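Local coordinates for aromatic-amino-acid aminotransferase (Burkholderia pseudomallei, PDB 4F4E), which probably catalyses the pyridoxal-phosphate-dependent exchange of amino groups between aromatic amino acids, such as tyrosine, and 2-oxoglutarate, at residues G64-L69 / S272-R277; A218-V223 / R252-A257; P231-A236 / L259-S264; R368-Y373 / C399-N404. One frame throughout, in Å; residues are numbered along the deposited sequence. Where two conformers were deposited one is given.

Interaction 1 (G64-L69 / S272-R277); sequences GKIPLL and SLYGER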
loop_
_atom_site.group_PDB
_atom_site.type_symbol
_atom_site.label_atom_id
_atom_site.label_comp_id
_atom_site.label_asym_id
_atom_site.label_seq_id
_atom_site.Cartn_x
_atom_site.Cartn_y
_atom_site.Cartn_z
ATOM N N GLY A 64 -1.521 27.952 -6.512
ATOM C CA GLY A 64 -2.098 26.735 -7.026
ATOM C C GLY A 64 -1.358 25.497 -6.589
ATOM O O GLY A 64 -1.516 24.442 -7.224
ATOM N N LYS A 65 -0.556 25.620 -5.533
ATOM C CA LYS A 65 0.296 24.509 -5.039
ATOM C C LYS A 65 -0.156 23.972 -3.621
ATOM O O LYS A 65 -0.844 24.597 -2.858
ATOM C CB LYS A 65 1.804 24.920 -5.015
ATOM C CG LYS A 65 2.342 25.644 -6.258
ATOM C CD LYS A 65 2.307 24.683 -7.457
ATOM C CE LYS A 65 3.222 25.146 -8.567
ATOM N NZ LYS A 65 3.014 24.272 -9.761
ATOM N N ILE A 66 0.287 22.784 -3.276
ATOM C CA ILE A 66 -0.111 22.153 -1.998
ATOM C C ILE A 66 0.779 22.593 -0.843
ATOM O O ILE A 66 2.008 22.549 -0.942
ATOM C CB ILE A 66 -0.068 20.640 -2.169
ATOM C CG1 ILE A 66 -1.173 20.234 -3.129
ATOM C CG2 ILE A 66 -0.205 19.903 -0.828
ATOM C CD1 ILE A 66 -0.938 18.928 -3.776
ATOM N N PRO A 67 0.188 23.030 0.255
ATOM C CA PRO A 67 0.996 23.445 1.365
ATOM C C PRO A 67 1.670 22.308 2.117
ATOM O O PRO A 67 1.113 21.208 2.258
ATOM C CB PRO A 67 -0.011 24.121 2.289
ATOM C CG PRO A 67 -1.234 23.261 2.117
ATOM C CD PRO A 67 -1.241 22.989 0.618
ATOM N N LEU A 68 2.854 22.584 2.632
ATOM C CA LEU A 68 3.465 21.681 3.611
ATOM C C LEU A 68 3.181 22.246 4.978
ATOM O O LEU A 68 3.694 23.346 5.326
ATOM C CB LEU A 68 4.987 21.576 3.405
ATOM C CG LEU A 68 5.791 20.673 4.350
ATOM C CD1 LEU A 68 5.309 19.243 4.276
ATOM C CD2 LEU A 68 7.317 20.759 4.095
ATOM N N LEU A 69 2.415 21.505 5.791
ATOM C CA LEU A 69 2.033 22.042 7.094
ATOM C C LEU A 69 3.229 22.249 8.010
ATOM O O LEU A 69 4.155 21.445 7.985
ATOM C CB LEU A 69 1.026 21.154 7.826
ATOM C CG LEU A 69 -0.283 20.830 7.124
ATOM C CD1 LEU A 69 -1.186 20.272 8.226
ATOM C CD2 LEU A 69 -1.001 21.979 6.390
ATOM N N SER A 272 -2.345 17.407 4.934
ATOM C CA SER A 272 -1.796 17.673 3.621
ATOM C C SER A 272 -0.685 16.669 3.309
ATOM O O SER A 272 0.403 17.006 2.842
ATOM C CB SER A 272 -1.352 19.143 3.575
ATOM O OG SER A 272 -1.170 19.544 2.249
ATOM N N LEU A 273 -1.005 15.390 3.519
ATOM C CA LEU A 273 -0.039 14.318 3.398
ATOM C C LEU A 273 -0.496 13.275 2.382
ATOM O O LEU A 273 -0.093 12.118 2.461
ATOM C CB LEU A 273 0.188 13.629 4.733
ATOM C CG LEU A 273 1.240 14.238 5.659
ATOM C CD1 LEU A 273 1.344 13.430 6.953
ATOM C CD2 LEU A 273 2.599 14.465 5.002
ATOM N N TYR A 274 -1.285 13.732 1.416
ATOM C CA TYR A 274 -1.809 12.923 0.295
ATOM C C TYR A 274 -0.852 11.824 -0.167
ATOM O O TYR A 274 -1.183 10.635 -0.185
ATOM C CB TYR A 274 -2.127 13.836 -0.900
ATOM C CG TYR A 274 -2.966 15.052 -0.583
ATOM C CD1 TYR A 274 -4.358 15.008 -0.650
ATOM C CD2 TYR A 274 -2.379 16.266 -0.214
ATOM C CE1 TYR A 274 -5.131 16.141 -0.321
ATOM C CE2 TYR A 274 -3.163 17.383 0.099
ATOM C CZ TYR A 274 -4.527 17.309 0.011
ATOM O OH TYR A 274 -5.294 18.439 0.327
ATOM N N GLY A 275 0.350 12.233 -0.529
ATOM C CA GLY A 275 1.312 11.339 -1.176
ATOM C C GLY A 275 2.107 10.421 -0.255
ATOM O O GLY A 275 2.901 9.634 -0.752
ATOM N N GLU A 276 1.901 10.492 1.065
ATOM C CA GLU A 276 2.504 9.520 2.016
ATOM C C GLU A 276 1.544 8.371 2.408
ATOM O O GLU A 276 1.984 7.391 3.024
ATOM C CB GLU A 276 3.057 10.206 3.268
ATOM C CG GLU A 276 4.118 11.262 2.984
ATOM C CD GLU A 276 5.436 10.758 2.415
ATOM O OE1 GLU A 276 5.525 9.592 1.901
ATOM O OE2 GLU A 276 6.367 11.605 2.397
ATOM N N ARG A 277 0.260 8.483 2.034
ATOM C CA ARG A 277 -0.722 7.384 2.103
ATOM C C ARG A 277 -0.942 6.960 3.574
ATOM O O ARG A 277 -0.604 5.846 3.970
ATOM C CB ARG A 277 -0.321 6.170 1.275
ATOM C CG ARG A 277 0.221 6.487 -0.136
ATOM C CD ARG A 277 -0.718 7.323 -0.977
ATOM N NE ARG A 277 -2.038 6.744 -1.095
ATOM C CZ ARG A 277 -3.189 7.302 -0.703
ATOM N NH1 ARG A 277 -3.257 8.503 -0.119
ATOM N NH2 ARG A 277 -4.320 6.613 -0.877
HETATM O O HOH W 1 2.170 18.751 1.760
HETATM O O HOH W 2 1.970 18.683 5.056
#

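Interaction 2 (A218-V223 / R252-A257); sequences AQVVEV and RLFAAA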
loop_
_atom_site.group_PDB
_atom_site.type_symbol
_atom_site.label_atom_id
_atom_site.label_comp_id
_atom_site.label_asym_id
_atom_site.label_seq_id
_atom_site.Cartn_x
_atom_site.Cartn_y
_atom_site.Cartn_z
ATOM N N ALA A 218 -29.092 10.894 13.663
ATOM C CA ALA A 218 -29.717 10.009 14.674
ATOM C C ALA A 218 -30.736 9.066 14.039
ATOM O O ALA A 218 -30.870 7.896 14.446
ATOM C CB ALA A 218 -30.354 10.843 15.809
ATOM N N GLN A 219 -31.445 9.550 13.025
ATOM C CA GLN A 219 -32.409 8.708 12.322
ATOM C C GLN A 219 -31.684 7.624 11.537
ATOM O O GLN A 219 -32.135 6.484 11.486
ATOM C CB GLN A 219 -33.284 9.513 11.382
ATOM C CG GLN A 219 -34.120 10.524 12.160
ATOM C CD GLN A 219 -34.995 11.376 11.281
ATOM O OE1 GLN A 219 -36.041 10.923 10.826
ATOM N NE2 GLN A 219 -34.606 12.620 11.079
ATOM N N VAL A 220 -30.569 7.999 10.915
ATOM C CA VAL A 220 -29.788 7.022 10.179
ATOM C C VAL A 220 -29.296 5.899 11.100
ATOM O O VAL A 220 -29.441 4.726 10.772
ATOM C CB VAL A 220 -28.613 7.659 9.414
ATOM C CG1 VAL A 220 -27.776 6.573 8.782
ATOM C CG2 VAL A 220 -29.154 8.599 8.336
ATOM N N VAL A 221 -28.710 6.278 12.234
ATOM C CA VAL A 221 -28.237 5.306 13.213
ATOM C C VAL A 221 -29.394 4.375 13.637
ATOM O O VAL A 221 -29.208 3.173 13.684
ATOM C CB VAL A 221 -27.637 6.003 14.461
ATOM C CG1 VAL A 221 -27.289 5.014 15.554
ATOM C CG2 VAL A 221 -26.394 6.809 14.046
ATOM N N GLU A 222 -30.573 4.943 13.919
ATOM C CA GLU A 222 -31.717 4.130 14.376
ATOM C C GLU A 222 -32.138 3.097 13.321
ATOM O O GLU A 222 -32.413 1.924 13.658
ATOM C CB GLU A 222 -32.911 4.997 14.797
ATOM C CG GLU A 222 -34.094 4.193 15.346
ATOM C CD GLU A 222 -35.120 3.736 14.277
ATOM O OE1 GLU A 222 -35.270 4.417 13.232
ATOM O OE2 GLU A 222 -35.808 2.697 14.496
ATOM N N VAL A 223 -32.155 3.496 12.049
ATOM C CA VAL A 223 -32.501 2.556 10.967
ATOM C C VAL A 223 -31.439 1.494 10.745
ATOM O O VAL A 223 -31.764 0.325 10.627
ATOM C CB VAL A 223 -32.842 3.273 9.636
ATOM C CG1 VAL A 223 -33.186 2.260 8.560
ATOM C CG2 VAL A 223 -34.023 4.200 9.864
ATOM N N ARG A 252 -19.087 8.926 16.385
ATOM C CA ARG A 252 -19.389 8.752 17.797
ATOM C C ARG A 252 -20.833 8.335 18.081
ATOM O O ARG A 252 -21.060 7.550 19.016
ATOM C CB ARG A 252 -19.004 10.023 18.572
ATOM C CG ARG A 252 -17.483 10.239 18.458
ATOM C CD ARG A 252 -16.962 11.438 19.231
ATOM N NE ARG A 252 -15.555 11.689 18.841
ATOM C CZ ARG A 252 -14.762 12.642 19.355
ATOM N NH1 ARG A 252 -15.167 13.438 20.312
ATOM N NH2 ARG A 252 -13.520 12.778 18.935
ATOM N N LEU A 253 -21.766 8.815 17.252
ATOM C CA LEU A 253 -23.189 8.441 17.351
ATOM C C LEU A 253 -23.351 6.952 17.089
ATOM O O LEU A 253 -24.108 6.285 17.792
ATOM C CB LEU A 253 -24.057 9.240 16.356
ATOM C CG LEU A 253 -24.358 10.683 16.782
ATOM C CD1 LEU A 253 -24.952 11.611 15.681
ATOM C CD2 LEU A 253 -25.286 10.651 17.983
ATOM N N PHE A 254 -22.629 6.448 16.081
ATOM C CA PHE A 254 -22.660 5.006 15.779
ATOM C C PHE A 254 -21.975 4.221 16.885
ATOM O O PHE A 254 -22.452 3.147 17.272
ATOM C CB PHE A 254 -22.048 4.668 14.420
ATOM C CG PHE A 254 -22.982 4.923 13.257
ATOM C CD1 PHE A 254 -23.879 3.984 12.884
ATOM C CD2 PHE A 254 -22.928 6.094 12.570
ATOM C CE1 PHE A 254 -24.730 4.205 11.827
ATOM C CE2 PHE A 254 -23.780 6.335 11.498
ATOM C CZ PHE A 254 -24.692 5.373 11.139
ATOM N N ALA A 255 -20.871 4.753 17.398
ATOM C CA ALA A 255 -20.154 4.102 18.475
ATOM C C ALA A 255 -21.053 3.971 19.703
ATOM O O ALA A 255 -21.081 2.902 20.327
ATOM C CB ALA A 255 -18.858 4.865 18.813
ATOM N N ALA A 256 -21.808 5.023 20.010
ATOM C CA ALA A 256 -22.654 5.067 21.204
ATOM C C ALA A 256 -23.817 4.095 21.118
ATOM O O ALA A 256 -24.388 3.735 22.152
ATOM C CB ALA A 256 -23.173 6.498 21.446
ATOM N N ALA A 257 -24.171 3.687 19.893
ATOM C CA ALA A 257 -25.291 2.771 19.622
ATOM C C ALA A 257 -25.013 1.276 19.760
ATOM O O ALA A 257 -25.908 0.470 19.499
ATOM C CB ALA A 257 -25.886 3.062 18.227
#

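Interaction 3 (P231-A236 / L259-S264); sequences PFLDIA and LNVFVS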
loop_
_atom_site.group_PDB
_atom_site.type_symbol
_atom_site.label_atom_id
_atom_site.label_comp_id
_atom_site.label_asym_id
_atom_site.label_seq_id
_atom_site.Cartn_x
_atom_site.Cartn_y
_atom_site.Cartn_z
ATOM N N PRO A 231 -22.774 -0.266 9.014
ATOM C CA PRO A 231 -22.346 1.082 8.645
ATOM C C PRO A 231 -20.836 1.127 8.395
ATOM O O PRO A 231 -20.054 0.643 9.208
ATOM C CB PRO A 231 -22.716 1.921 9.858
ATOM C CG PRO A 231 -22.620 0.967 10.999
ATOM C CD PRO A 231 -22.972 -0.408 10.460
ATOM N N PHE A 232 -20.479 1.755 7.286
ATOM C CA PHE A 232 -19.102 1.919 6.905
ATOM C C PHE A 232 -18.883 3.410 6.783
ATOM O O PHE A 232 -19.151 4.040 5.738
ATOM C CB PHE A 232 -18.738 1.125 5.612
ATOM C CG PHE A 232 -17.259 0.772 5.506
ATOM C CD1 PHE A 232 -16.258 1.642 5.978
ATOM C CD2 PHE A 232 -16.870 -0.394 4.904
ATOM C CE1 PHE A 232 -14.895 1.293 5.887
ATOM C CE2 PHE A 232 -15.504 -0.743 4.809
ATOM C CZ PHE A 232 -14.526 0.092 5.315
ATOM N N LEU A 233 -18.399 4.024 7.869
ATOM C CA LEU A 233 -18.186 5.472 7.851
ATOM C C LEU A 233 -16.864 5.774 7.144
ATOM O O LEU A 233 -15.858 5.068 7.332
ATOM C CB LEU A 233 -18.212 6.037 9.278
ATOM C CG LEU A 233 -19.601 6.022 9.928
ATOM C CD1 LEU A 233 -19.482 6.034 11.433
ATOM C CD2 LEU A 233 -20.421 7.229 9.457
ATOM N N ASP A 234 -16.861 6.817 6.319
ATOM C CA ASP A 234 -15.672 7.290 5.603
ATOM C C ASP A 234 -15.469 8.740 6.026
ATOM O O ASP A 234 -16.293 9.633 5.723
ATOM C CB ASP A 234 -15.914 7.221 4.102
ATOM C CG ASP A 234 -14.719 7.661 3.272
ATOM O OD1 ASP A 234 -13.822 8.378 3.796
ATOM O OD2 ASP A 234 -14.678 7.304 2.059
ATOM N N ILE A 235 -14.427 8.934 6.838
ATOM C CA ILE A 235 -14.079 10.241 7.440
ATOM C C ILE A 235 -12.713 10.710 6.921
ATOM O O ILE A 235 -11.649 10.433 7.485
ATOM C CB ILE A 235 -14.202 10.219 8.983
ATOM C CG1 ILE A 235 -14.049 11.630 9.585
ATOM C CG2 ILE A 235 -13.269 9.156 9.619
ATOM C CD1 ILE A 235 -14.441 11.712 11.090
ATOM N N ALA A 236 -12.764 11.389 5.779
ATOM C CA ALA A 236 -11.579 11.846 5.083
ATOM C C ALA A 236 -11.274 13.329 5.353
ATOM O O ALA A 236 -10.240 13.816 4.936
ATOM C CB ALA A 236 -11.737 11.606 3.595
ATOM N N LEU A 259 -23.156 -0.858 17.994
ATOM C CA LEU A 259 -23.178 -1.431 16.673
ATOM C C LEU A 259 -21.770 -1.878 16.309
ATOM O O LEU A 259 -20.793 -1.338 16.824
ATOM C CB LEU A 259 -23.620 -0.348 15.660
ATOM C CG LEU A 259 -25.053 0.152 15.816
ATOM C CD1 LEU A 259 -25.391 1.227 14.798
ATOM C CD2 LEU A 259 -26.008 -1.021 15.678
ATOM N N ASN A 260 -21.670 -2.871 15.430
ATOM C CA ASN A 260 -20.428 -3.126 14.755
ATOM C C ASN A 260 -20.338 -2.101 13.625
ATOM O O ASN A 260 -21.304 -1.968 12.826
ATOM C CB ASN A 260 -20.391 -4.534 14.241
ATOM C CG ASN A 260 -20.472 -5.556 15.380
ATOM O OD1 ASN A 260 -21.270 -6.458 15.329
ATOM N ND2 ASN A 260 -19.667 -5.376 16.427
ATOM N N VAL A 261 -19.260 -1.323 13.626
ATOM C CA VAL A 261 -19.115 -0.161 12.757
ATOM C C VAL A 261 -17.744 -0.271 12.130
ATOM O O VAL A 261 -16.774 -0.591 12.824
ATOM C CB VAL A 261 -19.173 1.184 13.541
ATOM C CG1 VAL A 261 -19.099 2.380 12.584
ATOM C CG2 VAL A 261 -20.419 1.283 14.420
ATOM N N PHE A 262 -17.660 -0.045 10.829
ATOM C CA PHE A 262 -16.388 0.105 10.124
ATOM C C PHE A 262 -16.140 1.585 9.894
ATOM O O PHE A 262 -17.092 2.318 9.597
ATOM C CB PHE A 262 -16.430 -0.617 8.778
ATOM C CG PHE A 262 -16.322 -2.116 8.884
ATOM C CD1 PHE A 262 -17.321 -2.848 9.453
ATOM C CD2 PHE A 262 -15.243 -2.771 8.355
ATOM C CE1 PHE A 262 -17.247 -4.210 9.536
ATOM C CE2 PHE A 262 -15.148 -4.133 8.438
ATOM C CZ PHE A 262 -16.154 -4.861 9.021
ATOM N N VAL A 263 -14.886 2.032 10.054
ATOM C CA VAL A 263 -14.515 3.429 9.845
ATOM C C VAL A 263 -13.233 3.503 9.045
ATOM O O VAL A 263 -12.184 3.059 9.519
ATOM C CB VAL A 263 -14.267 4.195 11.159
ATOM C CG1 VAL A 263 -13.995 5.668 10.872
ATOM C CG2 VAL A 263 -15.481 4.049 12.116
ATOM N N SER A 264 -13.306 4.049 7.835
ATOM C CA SER A 264 -12.091 4.411 7.105
ATOM C C SER A 264 -11.810 5.877 7.416
ATOM O O SER A 264 -12.685 6.744 7.199
ATOM C CB SER A 264 -12.262 4.270 5.605
ATOM O OG SER A 264 -11.255 5.040 4.939
HETATM O O HOH W 3 -11.194 8.048 4.491
#

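Interaction 4 (R368-Y373 / C399-N404); sequences RGMFSY and CVAALN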
loop_
_atom_site.group_PDB
_atom_site.type_symbol
_atom_site.label_atom_id
_atom_site.label_comp_id
_atom_site.label_asym_id
_atom_site.label_seq_id
_atom_site.Cartn_x
_atom_site.Cartn_y
_atom_site.Cartn_z
ATOM N N ARG A 368 -20.300 22.186 2.737
ATOM C CA ARG A 368 -19.084 22.133 3.555
ATOM C C ARG A 368 -18.010 21.256 2.955
ATOM O O ARG A 368 -18.298 20.249 2.327
ATOM C CB ARG A 368 -19.389 21.564 4.949
ATOM C CG ARG A 368 -20.439 22.330 5.689
ATOM C CD ARG A 368 -20.316 22.121 7.188
ATOM N NE ARG A 368 -20.566 20.744 7.472
ATOM C CZ ARG A 368 -20.415 20.171 8.654
ATOM N NH1 ARG A 368 -20.077 20.878 9.736
ATOM N NH2 ARG A 368 -20.699 18.888 8.753
ATOM N N GLY A 369 -16.770 21.608 3.252
ATOM C CA GLY A 369 -15.596 20.855 2.848
ATOM C C GLY A 369 -15.013 21.427 1.588
ATOM O O GLY A 369 -15.244 22.603 1.247
ATOM N N MET A 370 -14.270 20.600 0.870
ATOM C CA MET A 370 -13.505 21.091 -0.264
ATOM C C MET A 370 -14.349 21.295 -1.531
ATOM O O MET A 370 -13.895 21.936 -2.466
ATOM C CB MET A 370 -12.391 20.118 -0.601
ATOM C CG MET A 370 -11.447 20.001 0.566
ATOM S SD MET A 370 -9.821 19.565 -0.037
ATOM C CE MET A 370 -9.123 19.399 1.603
ATOM N N PHE A 371 -15.538 20.709 -1.571
ATOM C CA PHE A 371 -16.371 20.725 -2.795
ATOM C C PHE A 371 -17.720 21.370 -2.646
ATOM O O PHE A 371 -18.315 21.409 -1.551
ATOM C CB PHE A 371 -16.611 19.292 -3.279
ATOM C CG PHE A 371 -15.354 18.549 -3.462
ATOM C CD1 PHE A 371 -14.557 18.795 -4.560
ATOM C CD2 PHE A 371 -14.936 17.650 -2.501
ATOM C CE1 PHE A 371 -13.354 18.171 -4.699
ATOM C CE2 PHE A 371 -13.742 16.994 -2.632
ATOM C CZ PHE A 371 -12.934 17.249 -3.732
ATOM N N SER A 372 -18.236 21.828 -3.782
ATOM C CA SER A 372 -19.644 22.202 -3.899
ATOM C C SER A 372 -20.156 21.777 -5.262
ATOM O O SER A 372 -19.427 21.809 -6.260
ATOM C CB SER A 372 -19.837 23.721 -3.753
ATOM O OG SER A 372 -20.299 24.064 -2.443
ATOM N N TYR A 373 -21.412 21.355 -5.295
ATOM C CA TYR A 373 -22.142 21.252 -6.558
ATOM C C TYR A 373 -22.700 22.651 -6.849
ATOM O O TYR A 373 -23.680 23.111 -6.204
ATOM C CB TYR A 373 -23.227 20.172 -6.480
ATOM C CG TYR A 373 -22.794 18.822 -7.080
ATOM C CD1 TYR A 373 -21.485 18.376 -7.004
ATOM C CD2 TYR A 373 -23.709 18.010 -7.744
ATOM C CE1 TYR A 373 -21.084 17.193 -7.611
ATOM C CE2 TYR A 373 -23.329 16.809 -8.328
ATOM C CZ TYR A 373 -22.018 16.383 -8.236
ATOM O OH TYR A 373 -21.614 15.195 -8.816
ATOM N N CYS A 399 -14.107 22.723 -6.785
ATOM C CA CYS A 399 -13.278 22.661 -5.617
ATOM C C CYS A 399 -13.112 24.076 -5.065
ATOM O O CYS A 399 -12.370 24.893 -5.618
ATOM C CB CYS A 399 -11.929 22.062 -5.967
ATOM S SG CYS A 399 -10.903 21.775 -4.513
ATOM N N VAL A 400 -13.909 24.378 -4.051
ATOM C CA VAL A 400 -13.871 25.641 -3.387
ATOM C C VAL A 400 -12.539 25.844 -2.675
ATOM O O VAL A 400 -12.105 26.959 -2.495
ATOM C CB VAL A 400 -15.090 25.769 -2.446
ATOM C CG1 VAL A 400 -14.976 26.992 -1.581
ATOM C CG2 VAL A 400 -16.349 25.864 -3.288
ATOM N N ALA A 401 -11.870 24.734 -2.332
ATOM C CA ALA A 401 -10.495 24.734 -1.800
ATOM C C ALA A 401 -9.422 25.157 -2.799
ATOM O O ALA A 401 -8.241 25.317 -2.408
ATOM C CB ALA A 401 -10.155 23.356 -1.184
ATOM N N ALA A 402 -9.789 25.294 -4.078
ATOM C CA ALA A 402 -8.912 25.842 -5.113
ATOM C C ALA A 402 -9.160 27.338 -5.433
ATOM O O ALA A 402 -8.473 27.952 -6.243
ATOM C CB ALA A 402 -9.008 24.981 -6.382
ATOM N N LEU A 403 -10.053 27.934 -4.682
ATOM C CA LEU A 403 -10.321 29.378 -4.764
ATOM C C LEU A 403 -9.438 30.057 -3.716
ATOM O O LEU A 403 -9.213 29.512 -2.640
ATOM C CB LEU A 403 -11.789 29.669 -4.435
ATOM C CG LEU A 403 -12.843 29.130 -5.400
ATOM C CD1 LEU A 403 -14.250 29.400 -4.847
ATOM C CD2 LEU A 403 -12.655 29.776 -6.751
ATOM N N ASN A 404 -8.987 31.248 -4.038
ATOM C CA ASN A 404 -8.231 32.048 -3.116
ATOM C C ASN A 404 -8.444 33.498 -3.480
ATOM O O ASN A 404 -9.051 33.810 -4.496
ATOM C CB ASN A 404 -6.751 31.662 -3.217
ATOM C CG ASN A 404 -6.273 31.598 -4.646
ATOM O OD1 ASN A 404 -6.122 32.644 -5.338
ATOM N ND2 ASN A 404 -6.001 30.390 -5.104
#

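Interaction 1 (G64-L69 / S272-R277)
The first torsion of Ser272 sets OG opposite its own backbone N, a rotation (chi1 -163°) that points the hydroxyl at Pro67 O, while in Ile66 it is the branch methyl CG2 that stands anti to the nitrogen and reaches the same hydroxyl. Ser272 OG donates to Pro67 O at 2.8 Å, lying in the carbonyl plane with a C=O...O angle of 152°. Ile66 CG2 presses on the hydroxyl from another direction, a tight 3.2 Å from Ser272 OG, and also meets Tyr274 CE2 at 4.0 Å, obliquely to the ring. On the far side of the bond, Leu69 CD2 touches Ser272 CB. Two waters extend this single direct bond into a small network. One sits 2.7 Å from both Pro67 O and Ser272 O; the other takes the N-H of Leu69, at 2.9 Å from Leu69 N, and lies near Ser272 O. The polar end of Tyr274 is held by Tyr59 N, and its ring meets Tyr88 of the second subunit edge-to-face. Farther along, Arg277 NH1 grips Tyr274 O at 3.0 Å while its NH2 binds the phosphate of the cofactor-modified lysine at position 269. Here a loop leading into helix 70-81 is pinned to the segment that follows the cofactor lysine, as expected of the phosphate-binding region of a class I aminotransferase.

Interaction 2 (A218-V223 / R252-A257)
Two helices that lie side by side on one face of the central sheet, 214-227 and 249-256, supply this contact, and it illustrates how the successive crossovers of an alpha/beta domain pack against each other. Val221 is the central residue, touching Leu253, Phe254 and Ala257. Its CG2 methyl stands over the centre of the Phe254 ring, 3.6 Å from the centroid and only 8° off the normal, a clean CH-pi contact in which all six ring carbons of Phe254 are almost equally near. The Phe254 side chain leaves its helix with CG anti to the carbonyl carbon (chi1 -80°), which swings the ring in under Val221; the two side chains then run past one another in opposite senses. The other methyl of the same valine serves a second partner, Val221 CG1 meeting Ala257 CB at 3.6 Å near the C-terminal end of the second helix. Val221 CG2 also touches Leu253 CB, at 4.1 Å. From the adjacent position Val220 CG1 comes to the edge of the ring, 4.1 Å from Phe254 CZ and near its plane. No hydrogen bond crosses between the two segments, whose contact is apolar; just past them Lys225 of helix 214-227 bonds Ala257 O. The short helical axes approach to 9.9 Å at an angle of 37°. Beyond the pair, Phe254 rests on Pro231 and Leu233 of the sheet. Neighbouring helices running in roughly the same direction on one face of parallel strands are characteristic of consecutive beta-alpha-beta crossovers; here Phe254 packs between them and the sheet.

Interaction 3 (P231-A236 / L259-S264)
Ser264 OG is held from two directions: it bonds Gly126 O, and it accepts a hydrogen bond at 3.0 Å from a water (water 3), which also donates to Asp234 OD1 at 2.7 Å. Serine and aspartate face the same way because they are paired across two parallel strands. The ladder beneath them is regular, with Phe262 N giving to Pro231 O and Leu233 N to Phe262 O. Ser264 N then bonds Leu233 O at 2.8 Å, and Ile235 N closes the series on Ser264 O, also at 2.8 Å and nearly straight at 172°. On the aspartate's face Phe262 CB sits over the centre of the Phe232 ring, 3.6 Å from the centroid, while Ser264 N lies at the ring's edge, in its plane. Phe232 reaches this place because its ring carbon CG is anti to the backbone N (chi1 -155°). The two aromatic rings are tilted obliquely at 43°. Val263 turns to the other face, where its CG1 lies 3.8 Å from Ile235 CG2, the two side chains pointing the same way. Helix 125-140 covers the phenylalanine face. Asp234 OD2 is bonded to His156 and lies close to N1 of the cofactor at position 269, matching the aspartate that faces the pyridine in this family. The chemistry is consistent with a second shell: His156 at OD2 and the Ser264-bound water at OD1 probably steady the carboxylate beside N1.

Interaction 4 (R368-Y373 / C399-N404)
Met370 O turns toward the start of the 3-10 segment 400-402 and receives two weak backbone bonds, one from Val400 N at 2.9 Å, bent to 121°, and a longer but straighter one from Ala401 N at 3.5 Å. Just beyond, Phe371 and Cys399 form an antiparallel, non-hydrogen-bonded pair, and the CA-H of Cys399 also points at that carbonyl, with Cys399 CA 3.3 Å from Met370 O. Three groups thus converge on one oxygen, where strand 397-399 passes into the 3-10 segment 400-402. Among the side chains, Ala401 CB fits against the flank of methionine, 4.0 Å from Met370 SD and equally near its CB and CG. Beyond CG the methionine chain runs on extended and leads away from the contact. Met370 CB also lies over one face of the adjacent Phe371 ring, toward the rim. Cys399 places SG anti to its own nitrogen (chi1 -173°), which brings the sulfur to the ring obliquely: SG is 5.1 Å from the Phe371 centroid and 41° off the normal, a Cys sulfur-aromatic contact. Phe371 CE1 meets Cys399 CB at 4.3 Å. Gly369 precedes all this at backbone angles where a CB would collide with the carbonyl of Arg368. Arg345, from the long helix 324-354, bonds Gly369 O, Phe371 O and the hydroxyl of Ser372, which Gln367 also holds. The small two-stranded antiparallel sheet of 371-373 and 397-399 is therefore backed by that helix, while Cys399 bonds through its backbone to Leu54.

In the fold
Followed from the N terminus, the chain first enters interaction 1 at 64-69 and returns to it at 272-277, closing a loop that holds both interactions 2 and 3. Those two cross: helix segment 218-223 comes before strand 231-236, and their partners 252-257 and 259-264 follow in the same order. Their centres lie about 11 Å apart, and Phe254 CE1 meets Pro231 CB at 3.6 Å, joining helix pair to sheet. Interaction 4 comes later, closing its own short loop in series. It nevertheless touches interaction 1, where Met370 CE lies 4.1 Å from Tyr274 OH. The set links the sheet and its helices, the cofactor loop and the C-terminal part.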